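Local coordinates for protein mnemiopsin 1 (Mnemiopsis leidyi, PDB 5VP3) that probably emits blue light when calcium binds its EF-hand loops, as a calcium-regulated photoprotein of a ctenophore, at residues A[9-12]-A[13-17]; A[30-33]-A[34-37]; A[37-40]-A[41-45]. All blocks are in the same frame, centred on the assembly; numbering follows the deposited sequence.

Interaction 1 (A[9-12]-A[13-17])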
loop_
_atom_site.group_PDB
_atom_site.type_symbol
_atom_site.label_atom_id
_atom_site.label_comp_id
_atom_site.label_asym_id
_atom_site.label_seq_id
_atom_site.Cartn_x
_atom_site.Cartn_y
_atom_site.Cartn_z
ATOM N N GLU A 9 -1.301 -8.030 -13.061
ATOM C CA GLU A 9 -1.455 -6.726 -13.680
ATOM C C GLU A 9 -0.164 -5.972 -13.853
ATOM O O GLU A 9 -0.059 -5.241 -14.739
ATOM C CB GLU A 9 -2.440 -5.826 -12.935
ATOM C CG GLU A 9 -3.891 -5.905 -13.325
ATOM C CD GLU A 9 -4.139 -5.661 -14.761
ATOM O OE1 GLU A 9 -3.989 -4.556 -15.247
ATOM O OE2 GLU A 9 -4.458 -6.620 -15.385
ATOM N N SER A 10 0.800 -6.138 -12.983
ATOM C CA SER A 10 2.044 -5.388 -13.139
ATOM C C SER A 10 2.894 -5.956 -14.278
ATOM O O SER A 10 3.488 -5.191 -15.050
ATOM C CB SER A 10 2.829 -5.369 -11.823
ATOM O OG SER A 10 2.276 -4.422 -10.896
ATOM N N TYR A 11 2.989 -7.289 -14.390
ATOM C CA TYR A 11 3.598 -7.886 -15.584
ATOM C C TYR A 11 2.832 -7.483 -16.836
ATOM O O TYR A 11 3.427 -7.042 -17.828
ATOM C CB TYR A 11 3.666 -9.418 -15.465
ATOM C CG TYR A 11 4.888 -9.876 -14.715
ATOM C CD1 TYR A 11 6.169 -9.628 -15.208
ATOM C CD2 TYR A 11 4.773 -10.530 -13.504
ATOM C CE1 TYR A 11 7.302 -10.029 -14.496
ATOM C CE2 TYR A 11 5.886 -10.932 -12.803
ATOM C CZ TYR A 11 7.141 -10.692 -13.303
ATOM O OH TYR A 11 8.209 -11.119 -12.561
ATOM N N ARG A 12 1.499 -7.590 -16.801
ATOM C CA ARG A 12 0.717 -7.129 -17.946
ATOM C C ARG A 12 1.148 -5.722 -18.367
ATOM O O ARG A 12 1.396 -5.452 -19.546
ATOM C CB ARG A 12 -0.765 -7.166 -17.598
ATOM C CG ARG A 12 -1.707 -6.823 -18.748
ATOM C CD ARG A 12 -3.097 -6.535 -18.168
ATOM N NE ARG A 12 -4.029 -6.053 -19.178
ATOM C CZ ARG A 12 -5.234 -5.542 -18.916
ATOM N NH1 ARG A 12 -5.683 -5.431 -17.660
ATOM N NH2 ARG A 12 -5.995 -5.119 -19.921
ATOM N N TYR A 13 1.277 -4.816 -17.406
ATOM C CA TYR A 13 1.552 -3.434 -17.767
ATOM C C TYR A 13 2.952 -3.283 -18.347
ATOM O O TYR A 13 3.148 -2.592 -19.350
ATOM C CB TYR A 13 1.375 -2.540 -16.545
ATOM C CG TYR A 13 1.959 -1.204 -16.758
ATOM C CD1 TYR A 13 1.384 -0.318 -17.653
ATOM C CD2 TYR A 13 3.101 -0.822 -16.097
ATOM C CE1 TYR A 13 1.927 0.920 -17.868
ATOM C CE2 TYR A 13 3.661 0.419 -16.301
ATOM C CZ TYR A 13 3.065 1.285 -17.189
ATOM O OH TYR A 13 3.606 2.530 -17.393
ATOM N N LEU A 14 3.946 -3.898 -17.716
ATOM C CA LEU A 14 5.307 -3.745 -18.188
ATOM C C LEU A 14 5.425 -4.261 -19.609
ATOM O O LEU A 14 5.979 -3.583 -20.484
ATOM C CB LEU A 14 6.264 -4.483 -17.266
ATOM C CG LEU A 14 6.340 -3.876 -15.859
ATOM C CD1 LEU A 14 7.130 -4.798 -14.989
ATOM C CD2 LEU A 14 6.973 -2.450 -15.896
ATOM N N ARG A 15 4.867 -5.448 -19.866
ATOM C CA ARG A 15 4.968 -6.012 -21.216
ATOM C C ARG A 15 4.220 -5.150 -22.237
ATOM O O ARG A 15 4.645 -5.046 -23.389
ATOM C CB ARG A 15 4.437 -7.450 -21.254
ATOM C CG ARG A 15 5.150 -8.477 -20.345
ATOM C CD ARG A 15 6.672 -8.223 -20.170
ATOM N NE ARG A 15 7.291 -9.232 -19.288
ATOM C CZ ARG A 15 8.300 -9.007 -18.436
ATOM N NH1 ARG A 15 8.844 -7.803 -18.305
ATOM N NH2 ARG A 15 8.784 -10.004 -17.711
ATOM N N SER A 16 3.134 -4.495 -21.821
ATOM C CA SER A 16 2.393 -3.626 -22.720
ATOM C C SER A 16 3.208 -2.424 -23.185
ATOM O O SER A 16 2.897 -1.866 -24.243
ATOM C CB SER A 16 1.103 -3.146 -22.048
ATOM O OG SER A 16 1.348 -2.195 -21.018
ATOM N N VAL A 17 4.229 -2.010 -22.431
ATOM C CA VAL A 17 5.078 -0.881 -22.821
ATOM C C VAL A 17 6.497 -1.344 -23.163
ATOM O O VAL A 17 7.430 -0.531 -23.199
ATOM C CB VAL A 17 5.089 0.221 -21.738
ATOM C CG1 VAL A 17 3.697 0.738 -21.489
ATOM C CG2 VAL A 17 5.656 -0.273 -20.408
#

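Interaction 2 (A[30-33]-A[34-37])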
loop_
_atom_site.group_PDB
_atom_site.type_symbol
_atom_site.label_atom_id
_atom_site.label_comp_id
_atom_site.label_asym_id
_atom_site.label_seq_id
_atom_site.Cartn_x
_atom_site.Cartn_y
_atom_site.Cartn_z
ATOM N N PRO A 30 17.500 -9.164 3.206
ATOM C CA PRO A 30 16.813 -9.949 4.243
ATOM C C PRO A 30 15.775 -9.154 5.003
ATOM O O PRO A 30 14.694 -9.672 5.294
ATOM C CB PRO A 30 17.969 -10.403 5.148
ATOM C CG PRO A 30 19.105 -9.447 4.828
ATOM C CD PRO A 30 18.958 -9.161 3.384
ATOM N N LYS A 31 16.060 -7.896 5.316
ATOM C CA LYS A 31 15.070 -7.070 5.987
ATOM C C LYS A 31 13.771 -7.028 5.190
ATOM O O LYS A 31 12.675 -7.091 5.758
ATOM C CB LYS A 31 15.614 -5.650 6.183
ATOM C CG LYS A 31 16.570 -5.467 7.340
ATOM C CD LYS A 31 15.852 -5.386 8.702
ATOM C CE LYS A 31 16.362 -4.193 9.559
ATOM N NZ LYS A 31 17.861 -4.103 9.696
ATOM N N MET A 32 13.875 -6.937 3.868
ATOM C CA MET A 32 12.682 -6.781 3.050
ATOM C C MET A 32 11.945 -8.102 2.948
ATOM O O MET A 32 10.711 -8.133 3.005
ATOM C CB MET A 32 13.068 -6.246 1.656
ATOM C CG MET A 32 11.869 -6.006 0.726
ATOM S SD MET A 32 10.728 -4.810 1.434
ATOM C CE MET A 32 11.555 -3.286 0.987
ATOM N N LEU A 33 12.683 -9.209 2.797
ATOM C CA LEU A 33 12.051 -10.520 2.892
ATOM C C LEU A 33 11.294 -10.629 4.195
ATOM O O LEU A 33 10.128 -11.019 4.211
ATOM C CB LEU A 33 13.079 -11.647 2.786
ATOM C CG LEU A 33 13.748 -11.708 1.400
ATOM C CD1 LEU A 33 14.896 -12.697 1.376
ATOM C CD2 LEU A 33 12.756 -12.088 0.344
ATOM N N GLU A 34 11.939 -10.260 5.306
ATOM C CA GLU A 34 11.301 -10.419 6.610
ATOM C C GLU A 34 10.014 -9.612 6.677
ATOM O O GLU A 34 8.947 -10.135 7.035
ATOM C CB GLU A 34 12.277 -10.008 7.728
ATOM C CG GLU A 34 11.639 -10.040 9.117
ATOM C CD GLU A 34 12.566 -9.650 10.228
ATOM O OE1 GLU A 34 13.637 -9.075 9.940
ATOM O OE2 GLU A 34 12.205 -9.939 11.402
ATOM N N ARG A 35 10.090 -8.338 6.286
ATOM C CA ARG A 35 8.924 -7.459 6.335
ATOM C C ARG A 35 7.842 -7.919 5.373
ATOM O O ARG A 35 6.660 -7.948 5.740
ATOM C CB ARG A 35 9.352 -6.018 6.042
ATOM C CG ARG A 35 8.260 -5.106 5.489
ATOM C CD ARG A 35 8.850 -3.738 5.130
ATOM N NE ARG A 35 8.120 -3.054 4.063
ATOM C CZ ARG A 35 8.466 -1.863 3.582
ATOM N NH1 ARG A 35 9.542 -1.233 4.061
ATOM N NH2 ARG A 35 7.738 -1.294 2.626
ATOM N N LEU A 36 8.204 -8.331 4.158
ATOM C CA LEU A 36 7.153 -8.728 3.226
ATOM C C LEU A 36 6.392 -9.933 3.750
ATOM O O LEU A 36 5.156 -9.919 3.819
ATOM C CB LEU A 36 7.738 -9.001 1.837
ATOM C CG LEU A 36 8.078 -7.732 1.051
ATOM C CD1 LEU A 36 8.962 -8.077 -0.104
ATOM C CD2 LEU A 36 6.841 -6.956 0.549
ATOM N N TYR A 37 7.112 -10.969 4.198
ATOM C CA TYR A 37 6.406 -12.174 4.647
ATOM C C TYR A 37 5.563 -11.901 5.895
ATOM O O TYR A 37 4.453 -12.459 6.058
ATOM C CB TYR A 37 7.413 -13.302 4.885
ATOM C CG TYR A 37 7.824 -13.957 3.584
ATOM C CD1 TYR A 37 6.871 -14.519 2.755
ATOM C CD2 TYR A 37 9.154 -14.003 3.175
ATOM C CE1 TYR A 37 7.218 -15.100 1.554
ATOM C CE2 TYR A 37 9.511 -14.581 1.966
ATOM C CZ TYR A 37 8.529 -15.135 1.154
ATOM O OH TYR A 37 8.824 -15.731 -0.072
#

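Interaction 3 (A[37-40]-A[41-45]). With CD (cadmium ion), chain B.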
loop_
_atom_site.group_PDB
_atom_site.type_symbol
_atom_site.label_atom_id
_atom_site.label_comp_id
_atom_site.label_asym_id
_atom_site.label_seq_id
_atom_site.Cartn_x
_atom_site.Cartn_y
_atom_site.Cartn_z
ATOM N N TYR A 37 7.112 -10.969 4.198
ATOM C CA TYR A 37 6.406 -12.174 4.647
ATOM C C TYR A 37 5.563 -11.901 5.895
ATOM O O TYR A 37 4.453 -12.459 6.058
ATOM C CB TYR A 37 7.413 -13.302 4.885
ATOM C CG TYR A 37 7.824 -13.957 3.584
ATOM C CD1 TYR A 37 6.871 -14.519 2.755
ATOM C CD2 TYR A 37 9.154 -14.003 3.175
ATOM C CE1 TYR A 37 7.218 -15.100 1.554
ATOM C CE2 TYR A 37 9.511 -14.581 1.966
ATOM C CZ TYR A 37 8.529 -15.135 1.154
ATOM O OH TYR A 37 8.824 -15.731 -0.072
ATOM N N LYS A 38 6.046 -11.019 6.764
ATOM C CA LYS A 38 5.262 -10.636 7.934
ATOM C C LYS A 38 3.992 -9.895 7.520
ATOM O O LYS A 38 2.928 -10.081 8.121
ATOM C CB LYS A 38 6.128 -9.785 8.864
ATOM C CG LYS A 38 5.379 -9.179 10.008
ATOM C CD LYS A 38 6.331 -8.645 11.076
ATOM C CE LYS A 38 5.539 -8.239 12.334
ATOM N NZ LYS A 38 6.424 -7.818 13.440
ATOM N N ARG A 39 4.083 -9.049 6.499
ATOM C CA ARG A 39 2.882 -8.389 5.997
ATOM C C ARG A 39 1.926 -9.397 5.399
ATOM O O ARG A 39 0.715 -9.342 5.651
ATOM C CB ARG A 39 3.229 -7.336 4.955
ATOM C CG ARG A 39 3.552 -6.005 5.515
ATOM C CD ARG A 39 2.413 -5.014 5.309
ATOM N NE ARG A 39 2.843 -3.793 5.964
ATOM C CZ ARG A 39 3.770 -2.973 5.478
ATOM N NH1 ARG A 39 4.333 -3.199 4.299
ATOM N NH2 ARG A 39 4.123 -1.908 6.169
ATOM N N PHE A 40 2.447 -10.351 4.621
ATOM C CA PHE A 40 1.561 -11.365 4.054
ATOM C C PHE A 40 0.818 -12.091 5.159
ATOM O O PHE A 40 -0.414 -12.183 5.147
ATOM C CB PHE A 40 2.337 -12.366 3.212
ATOM C CG PHE A 40 1.452 -13.334 2.476
ATOM C CD1 PHE A 40 0.929 -14.438 3.122
ATOM C CD2 PHE A 40 1.149 -13.141 1.149
ATOM C CE1 PHE A 40 0.114 -15.322 2.470
ATOM C CE2 PHE A 40 0.321 -14.022 0.485
ATOM C CZ PHE A 40 -0.201 -15.124 1.162
ATOM N N ASP A 41 1.554 -12.571 6.147
ATOM C CA ASP A 41 0.949 -13.403 7.164
ATOM C C ASP A 41 -0.011 -12.597 8.024
ATOM O O ASP A 41 -1.013 -13.125 8.502
ATOM C CB ASP A 41 2.060 -14.046 7.987
ATOM C CG ASP A 41 2.842 -15.082 7.193
ATOM O OD1 ASP A 41 2.347 -15.513 6.127
ATOM O OD2 ASP A 41 3.964 -15.453 7.607
ATOM N N THR A 42 0.258 -11.317 8.222
ATOM C CA THR A 42 -0.721 -10.510 8.936
ATOM C C THR A 42 -1.994 -10.338 8.117
ATOM O O THR A 42 -3.094 -10.330 8.680
ATOM C CB THR A 42 -0.144 -9.152 9.274
ATOM O OG1 THR A 42 1.093 -9.323 9.982
ATOM C CG2 THR A 42 -1.127 -8.383 10.116
ATOM N N PHE A 43 -1.857 -10.185 6.788
ATOM C CA PHE A 43 -3.010 -9.975 5.919
ATOM C C PHE A 43 -3.789 -11.267 5.722
ATOM O O PHE A 43 -5.004 -11.236 5.537
ATOM C CB PHE A 43 -2.553 -9.473 4.547
ATOM C CG PHE A 43 -2.245 -7.992 4.474
ATOM C CD1 PHE A 43 -2.928 -7.072 5.236
ATOM C CD2 PHE A 43 -1.282 -7.532 3.593
ATOM C CE1 PHE A 43 -2.638 -5.703 5.137
ATOM C CE2 PHE A 43 -0.985 -6.179 3.489
ATOM C CZ PHE A 43 -1.677 -5.263 4.251
ATOM N N ASP A 44 -3.098 -12.407 5.752
ATOM C CA ASP A 44 -3.698 -13.709 5.447
ATOM C C ASP A 44 -4.492 -14.149 6.679
ATOM O O ASP A 44 -4.020 -14.887 7.548
ATOM C CB ASP A 44 -2.609 -14.694 5.068
ATOM C CG ASP A 44 -3.143 -16.065 4.818
ATOM O OD1 ASP A 44 -4.377 -16.183 4.720
ATOM O OD2 ASP A 44 -2.326 -17.003 4.735
ATOM N N LEU A 45 -5.727 -13.647 6.774
ATOM C CA LEU A 45 -6.424 -13.694 8.062
ATOM C C LEU A 45 -6.754 -15.121 8.480
ATOM O O LEU A 45 -6.857 -15.404 9.677
ATOM C CB LEU A 45 -7.710 -12.858 8.005
ATOM C CG LEU A 45 -7.601 -11.419 7.493
ATOM C CD1 LEU A 45 -8.985 -10.911 7.116
ATOM C CD2 LEU A 45 -6.937 -10.485 8.509
HETATM CD CD CD B . -5.993 -16.344 3.282
HETATM O O HOH W 1 -7.736 -16.923 1.642
#

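Interaction 1 (A[9-12]-A[13-17])
Tyr11 and Arg15, one helical turn apart, run side by side and point the same way, with the guanidinium end of the arginine beside the phenol ring, NH2 meeting it obliquely. Arg15 NH2 lies 3.5 Å from Tyr11 CE1. Seen from the arginine, Tyr11 CD1 sits over one face of the guanidinium, displaced toward its rim; since the two planes are 58° apart, this is an inclined contact rather than a flat stack. In Arg15, chi1 (-60°) sets CG beside the backbone N, 3.4 Å from Tyr11 O; the bend at chi2 then brings the guanidinium alongside the ring. Both polar ends are held from elsewhere: Tyr11 OH is hydrogen-bonded to Glu103 OE2, and Arg15 NH1 to the carbonyls of Asn19 and Trp21 just beyond the helix.

On another side of the helix Arg12 stretches out, CG anti to the backbone N (chi1 -175°), and lays NH1 against Glu9 OE2 at 2.8 Å. This salt bridge is nearly straight and uses the syn side of the carboxylate, close to the guanidinium plane. Leu14 touches Val107 of helix 101-117, its CG 3.2 Å from Ser10 O, while Ser10 OG bonds to His87 O.

In the backbone, Leu14 N meets Ser10 O at 3.0 Å, and Arg15 N meets Tyr11 O almost linearly. These i to i+4 bonds mark an alpha-helix, and with Ser10, Tyr11 and Leu14 buried and Arg12 exposed it is amphipathic: the N-terminal helix 9-16, packed by one side on helix 101-117.

Interaction 2 (A[30-33]-A[34-37])
Met32 and Leu36 form the tight part of this turn, their side chains crossing at an angle with Met32 CG 3.7 Å from Leu36 CD1. The sulfur is close too, Met32 SD standing 4.0 Å from Leu36 CG. Met32 leaves the helix with CG anti to the backbone N (chi1 -178°) and then bends at both chi2 and chi3, which carries its methyl over the guanidinium of Arg35. There Met32 CE stands 4.2 Å above the guanidinium plane, over its centre, so the thioether lies across one face of the charged group without hydrogen-bonding to it. Its two terminal nitrogens are engaged elsewhere: Arg35 NH1 donates to Glu192 O and NH2, weakly, to Lys188 O, which ties the helix to the C-terminal part of the chain. Arg35 NE, by contrast, is buried here with no polar partner in the model.

Regular i to i+4 bonds identify the stretch as alpha-helix, the opening turns of helix 30-43, which leads into the first EF-hand loop. Leu36 N is 2.8 Å from Met32 O, and Tyr37 N reaches Leu33 O with an N-H...O angle of 174°.

Away from the Met32 side the fit is looser. Leu33 CD2 comes only to 4.4 Å from Tyr37 CE2, a grazing approach; Leu33 and Tyr37 both touch Val102 of helix 101-117 as well. The Tyr37 ring comes closer to the backbone than to the leucine side chain, its CD2 3.3 Å from Leu33 O, an oblique approach. Lys31 and Glu34 occupy the exposed side, where opposite charges attract at most at long range: Lys31 NZ and Glu34 OE1 are 6.5 Å apart.

Interaction 3 (A[37-40]-A[41-45])
Phe40 meets two aspartates, and these aromatic-carboxylate contacts come first. Asp41 OD1 lies near the ring plane at the edge, 3.5 Å from Phe40 CD1, with the carboxylate turned 85° against the ring; Asp41 OD2 makes a salt bridge with Arg98. Asp44 OD2 approaches obliquely, 3.7 Å from Phe40 CE1. Phe40 is placed for both by its chi1 of -173°, CG anti to the backbone N, which brings the ring alongside both carboxylates; Trp101 meets it edge-to-face and Met51 touches it. Replacing Phe40 by an alanine would probably leave a gap beside Trp101 and Met51 and take the ring from the flank of the Asp44 carboxylate, which the metal and Gly49 would still hold.

Metal coordination follows at the end of the helix. Asp44 OD1 binds the cadmium ion at 2.2 Å, while OD2 stays off the metal and accepts a hydrogen bond from Gly49 N, so the carboxylate is gripped at both oxygens. Asp46, Asp48, the backbone carbonyl of Lys50, and Glu55 complete the protein share of the site, and a water sits 2.5 Å from the cadmium ion. This is the first position of an EF-hand loop, where the entering helix 30-43 gives way to the metal-binding turn.

Hydrogen bonding holds the last turns together. Thr42 OG1 lies 2.7 Å from Lys38 O, which also accepts from Thr42 N, the two donors coming from opposite faces of the carbonyl plane. Asp44 N reaches Phe40 O at 2.8 Å, though with a bent N-H...O angle of 140°.

Apolar contact is slighter: Arg39 CD lies 4.0 Å from Phe43 CE2, the two side chains pointing the same way, with Phe189 as the cation-pi partner of Arg39.

From the N terminus the chain first makes interaction 1, on helix 9-16, then runs through a connecting segment into helix 30-43, which carries interaction 2 and, at its end, interaction 3, running into the metal loop. Each contact joins consecutive segments, so each closes only local turns; none encloses another and none crosses. Interaction 1 stands apart, its centre about 25 Å from that of interaction 2 and about 26 Å from that of interaction 3. Interactions 2 and 3 share Tyr37 and lie in series, centres about 11 Å apart. All three have side chains facing helix 101-117 or its first residues. Interaction 2 also reaches the C-terminal segment, and interaction 3 helix 53-66.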